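PDB 6HB0: ABC transporter periplasmic-binding protein YtfQ from Mycobacterium smegmatis, which probably binds the sugar L-arabinofuranose outside the cell membrane and delivers it to an ABC transporter for import. Local coordinates for residues K63-I68 / D90-E95; W33-T38 / L105-V110. All blocks are in the same frame, centred on the assembly; numbering follows the deposited sequence.

Contact 1. Residues K63-I68 / D90-E95; sequences KQISAI and DAVLQE
Val92 sets its two methyl groups against Ile65 and Ile68, which lie about one helical turn (i, i+3) apart on the facing helix. The fold is a periplasmic-binding-protein lobe, in which helices 61-73 and 90-98 belong to successive beta-alpha-beta crossovers of a parallel sheet. Within 63-68 and 90-95 the nearest CA atoms are those of Ile65 and Val92, 6.6 Å apart, near enough for branched side chains to mesh without any hydrogen bond across the gap. Val92 CG2 does most of the touching. It sits 3.6 Å from Ile68 CG2, and these two side chains meet at roughly a right angle; the same methyl is 4.0 Å from Ile65 CG2. The first torsion of Val92 (chi1 79°) explains this reach, since it puts CG2 anti to the backbone N and leaves CG1 wedged between the N and the carbonyl carbon. Both isoleucines likewise hold CG2 anti to N, so the closest contacts are between CG2 methyls. Beside them, a looser meeting at 4.2 Å brings Val92 CG1 to Ile65 CG1.

Phe81 of strand 78-81 touches Ile68 from one helix and Leu93 from the other, which places both helices on the same side of that strand. Next after Ile68, Arg69 touches Val92 and forms a salt bridge through NE to Glu95 OE1. Gln64 ties helix 61-73 to the C-terminal ends of the inner strands 21-26 and 78-81: NE2 bonds to Ala25 O and Ser82 O, while OE1 accepts from Val84 N.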
loop_
_atom_site.group_PDB
_atom_site.type_symbol
_atom_site.label_atom_id
_atom_site.label_comp_id
_atom_site.label_asym_id
_atom_site.label_seq_id
_atom_site.Cartn_x
_atom_site.Cartn_y
_atom_site.Cartn_z
ATOM N N LYS A 63 8.537 -9.090 -21.504
ATOM C CA LYS A 63 8.088 -7.846 -22.098
ATOM C C LYS A 63 8.539 -6.599 -21.296
ATOM O O LYS A 63 8.819 -5.574 -21.861
ATOM C CB LYS A 63 6.572 -7.906 -22.213
ATOM C CG LYS A 63 5.996 -6.813 -23.103
ATOM C CD LYS A 63 4.947 -7.324 -24.099
ATOM C CE LYS A 63 4.300 -6.169 -24.867
ATOM N NZ LYS A 63 2.894 -6.489 -25.255
ATOM N N GLN A 64 8.624 -6.687 -19.962
ATOM C CA GLN A 64 9.251 -5.613 -19.195
ATOM C C GLN A 64 10.735 -5.484 -19.509
ATOM O O GLN A 64 11.249 -4.403 -19.687
ATOM C CB GLN A 64 8.984 -5.855 -17.716
ATOM C CG GLN A 64 9.101 -4.627 -16.854
ATOM C CD GLN A 64 8.251 -4.754 -15.606
ATOM O OE1 GLN A 64 8.266 -5.817 -14.965
ATOM N NE2 GLN A 64 7.589 -3.660 -15.209
ATOM N N ILE A 65 11.442 -6.603 -19.596
ATOM C CA ILE A 65 12.828 -6.605 -19.989
ATOM C C ILE A 65 13.014 -5.996 -21.394
ATOM O O ILE A 65 13.950 -5.207 -21.592
ATOM C CB ILE A 65 13.444 -8.012 -19.881
ATOM C CG1 ILE A 65 13.633 -8.377 -18.411
ATOM C CG2 ILE A 65 14.783 -8.123 -20.620
ATOM C CD1 ILE A 65 13.932 -9.853 -18.155
ATOM N N SER A 66 12.124 -6.304 -22.333
ATOM C CA SER A 66 12.170 -5.676 -23.668
ATOM C C SER A 66 11.941 -4.166 -23.594
ATOM O O SER A 66 12.641 -3.401 -24.231
ATOM C CB SER A 66 11.116 -6.282 -24.608
ATOM O OG SER A 66 11.426 -7.655 -24.790
ATOM N N ALA A 67 10.961 -3.740 -22.803
ATOM C CA ALA A 67 10.723 -2.304 -22.660
ATOM C C ALA A 67 11.994 -1.606 -22.122
ATOM O O ALA A 67 12.410 -0.572 -22.623
ATOM C CB ALA A 67 9.497 -2.068 -21.801
ATOM N N ILE A 68 12.654 -2.213 -21.140
ATOM C CA ILE A 68 13.874 -1.622 -20.599
ATOM C C ILE A 68 14.959 -1.514 -21.673
ATOM O O ILE A 68 15.630 -0.476 -21.788
ATOM C CB ILE A 68 14.339 -2.377 -19.358
ATOM C CG1 ILE A 68 13.335 -2.122 -18.220
ATOM C CG2 ILE A 68 15.727 -1.964 -18.915
ATOM C CD1 ILE A 68 13.450 -3.142 -17.101
ATOM N N ASP A 90 18.952 -9.021 -12.972
ATOM C CA ASP A 90 20.359 -8.609 -12.891
ATOM C C ASP A 90 20.997 -8.397 -14.249
ATOM O O ASP A 90 21.769 -7.456 -14.417
ATOM C CB ASP A 90 21.200 -9.584 -12.071
ATOM C CG ASP A 90 20.974 -9.456 -10.590
ATOM O OD1 ASP A 90 20.184 -8.576 -10.151
ATOM O OD2 ASP A 90 21.579 -10.270 -9.850
ATOM N N ALA A 91 20.653 -9.236 -15.224
ATOM C CA ALA A 91 21.206 -9.124 -16.564
ATOM C C ALA A 91 20.785 -7.822 -17.244
ATOM O O ALA A 91 21.642 -7.068 -17.724
ATOM C CB ALA A 91 20.774 -10.282 -17.424
ATOM N N VAL A 92 19.490 -7.554 -17.311
ATOM C CA VAL A 92 19.082 -6.303 -17.929
ATOM C C VAL A 92 19.567 -5.044 -17.159
ATOM O O VAL A 92 19.884 -3.988 -17.747
ATOM C CB VAL A 92 17.589 -6.291 -18.219
ATOM C CG1 VAL A 92 16.753 -6.007 -16.984
ATOM C CG2 VAL A 92 17.268 -5.235 -19.261
ATOM N N LEU A 93 19.670 -5.160 -15.853
ATOM C CA LEU A 93 20.236 -4.099 -15.021
ATOM C C LEU A 93 21.737 -3.885 -15.271
ATOM O O LEU A 93 22.228 -2.776 -15.125
ATOM C CB LEU A 93 19.962 -4.369 -13.556
ATOM C CG LEU A 93 18.467 -4.227 -13.162
ATOM C CD1 LEU A 93 18.240 -4.498 -11.689
ATOM C CD2 LEU A 93 17.859 -2.908 -13.531
ATOM N N GLN A 94 22.462 -4.927 -15.660
ATOM C CA GLN A 94 23.832 -4.746 -16.134
ATOM C C GLN A 94 23.879 -3.983 -17.413
ATOM O O GLN A 94 24.777 -3.134 -17.573
ATOM C CB GLN A 94 24.593 -6.066 -16.283
ATOM C CG GLN A 94 24.951 -6.678 -14.933
ATOM C CD GLN A 94 25.951 -5.845 -14.132
ATOM O OE1 GLN A 94 26.852 -5.254 -14.682
ATOM N NE2 GLN A 94 25.803 -5.849 -12.814
ATOM N N GLU A 95 22.917 -4.237 -18.297
ATOM C CA GLU A 95 22.807 -3.481 -19.550
ATOM C C GLU A 95 22.486 -1.997 -19.313
ATOM O O GLU A 95 23.000 -1.108 -20.048
ATOM C CB GLU A 95 21.799 -4.109 -20.511
ATOM C CG GLU A 95 22.199 -5.497 -20.999
ATOM C CD GLU A 95 21.041 -6.325 -21.583
ATOM O OE1 GLU A 95 20.092 -5.751 -22.153
ATOM O OE2 GLU A 95 21.098 -7.576 -21.511
#

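Contact 2. Residues W33-T38 / L105-V110; sequences WRTANT and LTDRAV
Asp107 lays its carboxylate over the backbone of Thr35 and Ala36, where OD1 is held by a backbone N-H and OD2 lies against the Thr35 methyl while bonding within its own side of the contact. OD1 accepts a hydrogen bond from Ala36 N at 2.7 Å, and the N-H points almost straight at it (170°). The approach is from above the carboxylate plane, well tilted out of it. The same OD1 lies 3.4 Å from Thr35 CA and 3.6 Å from Ala36 CB. OD2 meets Thr35 CG2 at 3.6 Å, a methyl brought there by standing anti to its own backbone N, and the two side chains cross nearly at right angles.

Both strands with which these loops connect, 21-26 and 103-106, run parallel in the same sheet, and the loops leave from their C-terminal ends, the edge that borders the cleft between lobes in periplasmic binding proteins. On the Asp107 side the chain turns sharply in a classic gamma turn: Arg108 N bonds to Thr106 O at 2.8 Å, with Asp107 at phi 76° and psi -50° between them. From the opposite face of the carboxylate to Ala36 N, Thr106 OG1 donates to OD2 at 3.1 Å; Ser82 OG is a further partner of OD2. With OD1 and OD2 both engaged, the rotation of the carboxylate is fixed from two ends.

Further along 33-38, Asn37 is the N-cap of helix 38-48. Arg34 sends its guanidinium away from Asp107, where NH1 makes salt bridges to Asp243 and Glu129 on the far lobe, across the cleft from Asp107 and the turn at 106-108.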
loop_
_atom_site.group_PDB
_atom_site.type_symbol
_atom_site.label_atom_id
_atom_site.label_comp_id
_atom_site.label_asym_id
_atom_site.label_seq_id
_atom_site.Cartn_x
_atom_site.Cartn_y
_atom_site.Cartn_z
ATOM N N TRP A 33 -0.699 -4.837 -5.456
ATOM C CA TRP A 33 -1.289 -4.527 -4.147
ATOM C C TRP A 33 -1.300 -3.051 -3.707
ATOM O O TRP A 33 -2.301 -2.553 -3.183
ATOM C CB TRP A 33 -0.521 -5.343 -3.106
ATOM C CG TRP A 33 -0.612 -6.851 -3.325
ATOM C CD1 TRP A 33 0.424 -7.732 -3.571
ATOM C CD2 TRP A 33 -1.813 -7.635 -3.286
ATOM N NE1 TRP A 33 -0.075 -9.029 -3.682
ATOM C CE2 TRP A 33 -1.438 -8.996 -3.513
ATOM C CE3 TRP A 33 -3.172 -7.326 -3.070
ATOM C CZ2 TRP A 33 -2.385 -10.049 -3.539
ATOM C CZ3 TRP A 33 -4.120 -8.378 -3.114
ATOM C CH2 TRP A 33 -3.713 -9.724 -3.345
ATOM N N ARG A 34 -0.168 -2.378 -3.872
ATOM C CA ARG A 34 -0.027 -0.957 -3.483
ATOM C C ARG A 34 0.861 -0.330 -4.545
ATOM O O ARG A 34 2.034 -0.059 -4.334
ATOM C CB ARG A 34 0.581 -0.845 -2.072
ATOM C CG ARG A 34 0.291 0.442 -1.312
ATOM C CD ARG A 34 -1.162 0.593 -0.950
ATOM N NE ARG A 34 -1.513 0.242 0.435
ATOM C CZ ARG A 34 -2.759 -0.066 0.796
ATOM N NH1 ARG A 34 -3.053 -0.332 2.047
ATOM N NH2 ARG A 34 -3.729 -0.099 -0.104
ATOM N N THR A 35 0.278 -0.157 -5.720
ATOM C CA THR A 35 0.995 0.194 -6.936
ATOM C C THR A 35 0.620 1.615 -7.358
ATOM O O THR A 35 -0.569 2.006 -7.334
ATOM C CB THR A 35 0.646 -0.817 -8.047
ATOM O OG1 THR A 35 0.971 -2.138 -7.585
ATOM C CG2 THR A 35 1.418 -0.511 -9.327
ATOM N N ALA A 36 1.633 2.410 -7.696
ATOM C CA ALA A 36 1.373 3.722 -8.247
ATOM C C ALA A 36 0.632 3.509 -9.588
ATOM O O ALA A 36 0.929 2.605 -10.364
ATOM C CB ALA A 36 2.659 4.487 -8.466
ATOM N N ASN A 37 -0.379 4.320 -9.799
ATOM C CA ASN A 37 -1.276 4.182 -10.918
ATOM C C ASN A 37 -0.735 5.096 -12.018
ATOM O O ASN A 37 0.084 5.992 -11.750
ATOM C CB ASN A 37 -2.619 4.609 -10.434
ATOM C CG ASN A 37 -2.649 6.085 -10.072
ATOM O OD1 ASN A 37 -2.633 6.896 -10.968
ATOM N ND2 ASN A 37 -2.666 6.431 -8.791
ATOM N N THR A 38 -1.180 4.866 -13.240
ATOM C CA THR A 38 -0.696 5.609 -14.398
ATOM C C THR A 38 -0.990 7.114 -14.394
ATOM O O THR A 38 -0.121 7.888 -14.707
ATOM C CB THR A 38 -1.354 5.033 -15.649
ATOM O OG1 THR A 38 -0.952 3.673 -15.750
ATOM C CG2 THR A 38 -0.920 5.748 -16.904
ATOM N N LEU A 105 13.529 1.775 -8.965
ATOM C CA LEU A 105 12.444 0.773 -8.799
ATOM C C LEU A 105 11.267 1.323 -8.057
ATOM O O LEU A 105 11.442 2.012 -7.041
ATOM C CB LEU A 105 12.974 -0.406 -8.008
ATOM C CG LEU A 105 14.157 -1.107 -8.645
ATOM C CD1 LEU A 105 14.664 -2.227 -7.785
ATOM C CD2 LEU A 105 13.803 -1.607 -10.032
ATOM N N THR A 106 10.064 0.987 -8.518
ATOM C CA THR A 106 8.877 1.406 -7.831
ATOM C C THR A 106 7.993 0.214 -7.470
ATOM O O THR A 106 7.937 -0.817 -8.172
ATOM C CB THR A 106 8.047 2.395 -8.665
ATOM O OG1 THR A 106 7.539 1.728 -9.810
ATOM C CG2 THR A 106 8.876 3.555 -9.158
ATOM N N ASP A 107 7.283 0.376 -6.371
ATOM C CA ASP A 107 6.163 -0.505 -5.958
ATOM C C ASP A 107 6.595 -1.875 -5.383
ATOM O O ASP A 107 6.100 -2.273 -4.326
ATOM C CB ASP A 107 5.101 -0.719 -7.073
ATOM C CG ASP A 107 4.645 0.600 -7.767
ATOM O OD1 ASP A 107 4.122 1.541 -7.057
ATOM O OD2 ASP A 107 4.779 0.670 -9.046
ATOM N N ARG A 108 7.460 -2.619 -6.065
ATOM C CA ARG A 108 7.871 -3.920 -5.587
ATOM C C ARG A 108 9.398 -3.982 -5.617
ATOM O O ARG A 108 10.026 -3.542 -6.573
ATOM C CB ARG A 108 7.278 -5.005 -6.467
ATOM C CG ARG A 108 7.698 -6.420 -6.066
ATOM C CD ARG A 108 7.503 -7.424 -7.201
ATOM N NE ARG A 108 6.128 -7.395 -7.684
ATOM C CZ ARG A 108 5.096 -7.957 -7.074
ATOM N NH1 ARG A 108 3.895 -7.848 -7.608
ATOM N NH2 ARG A 108 5.251 -8.628 -5.939
ATOM N N ALA A 109 9.976 -4.479 -4.533
ATOM C CA ALA A 109 11.419 -4.589 -4.355
ATOM C C ALA A 109 11.958 -5.766 -5.137
ATOM O O ALA A 109 11.231 -6.693 -5.397
ATOM C CB ALA A 109 11.720 -4.820 -2.891
ATOM N N VAL A 110 13.216 -5.727 -5.519
ATOM C CA VAL A 110 13.810 -6.873 -6.197
ATOM C C VAL A 110 14.833 -7.585 -5.340
ATOM O O VAL A 110 15.380 -7.013 -4.418
ATOM C CB VAL A 110 14.453 -6.515 -7.542
ATOM C CG1 VAL A 110 13.382 -5.989 -8.491
ATOM C CG2 VAL A 110 15.634 -5.589 -7.330
#

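Both contacts belong to the same lobe, yet they differ in place and chemistry. Contact 1 is buried and wholly apolar, methyl on methyl between two helices on one side of the sheet, although its centre lies about 25 Å from that of the chain. Contact 2, about 9 Å from the chain centre, is a surface contact of loops at the cleft, held by a carboxylate gripping a backbone N. The centres of contact 1 and contact 2 are about 17 Å apart, and the nearest atoms of contact 1 and contact 2 are about 5 Å apart. Helix 90-98 leads into strand 103-106, and both contacts have a partner in Ser82, just past strand 78-81.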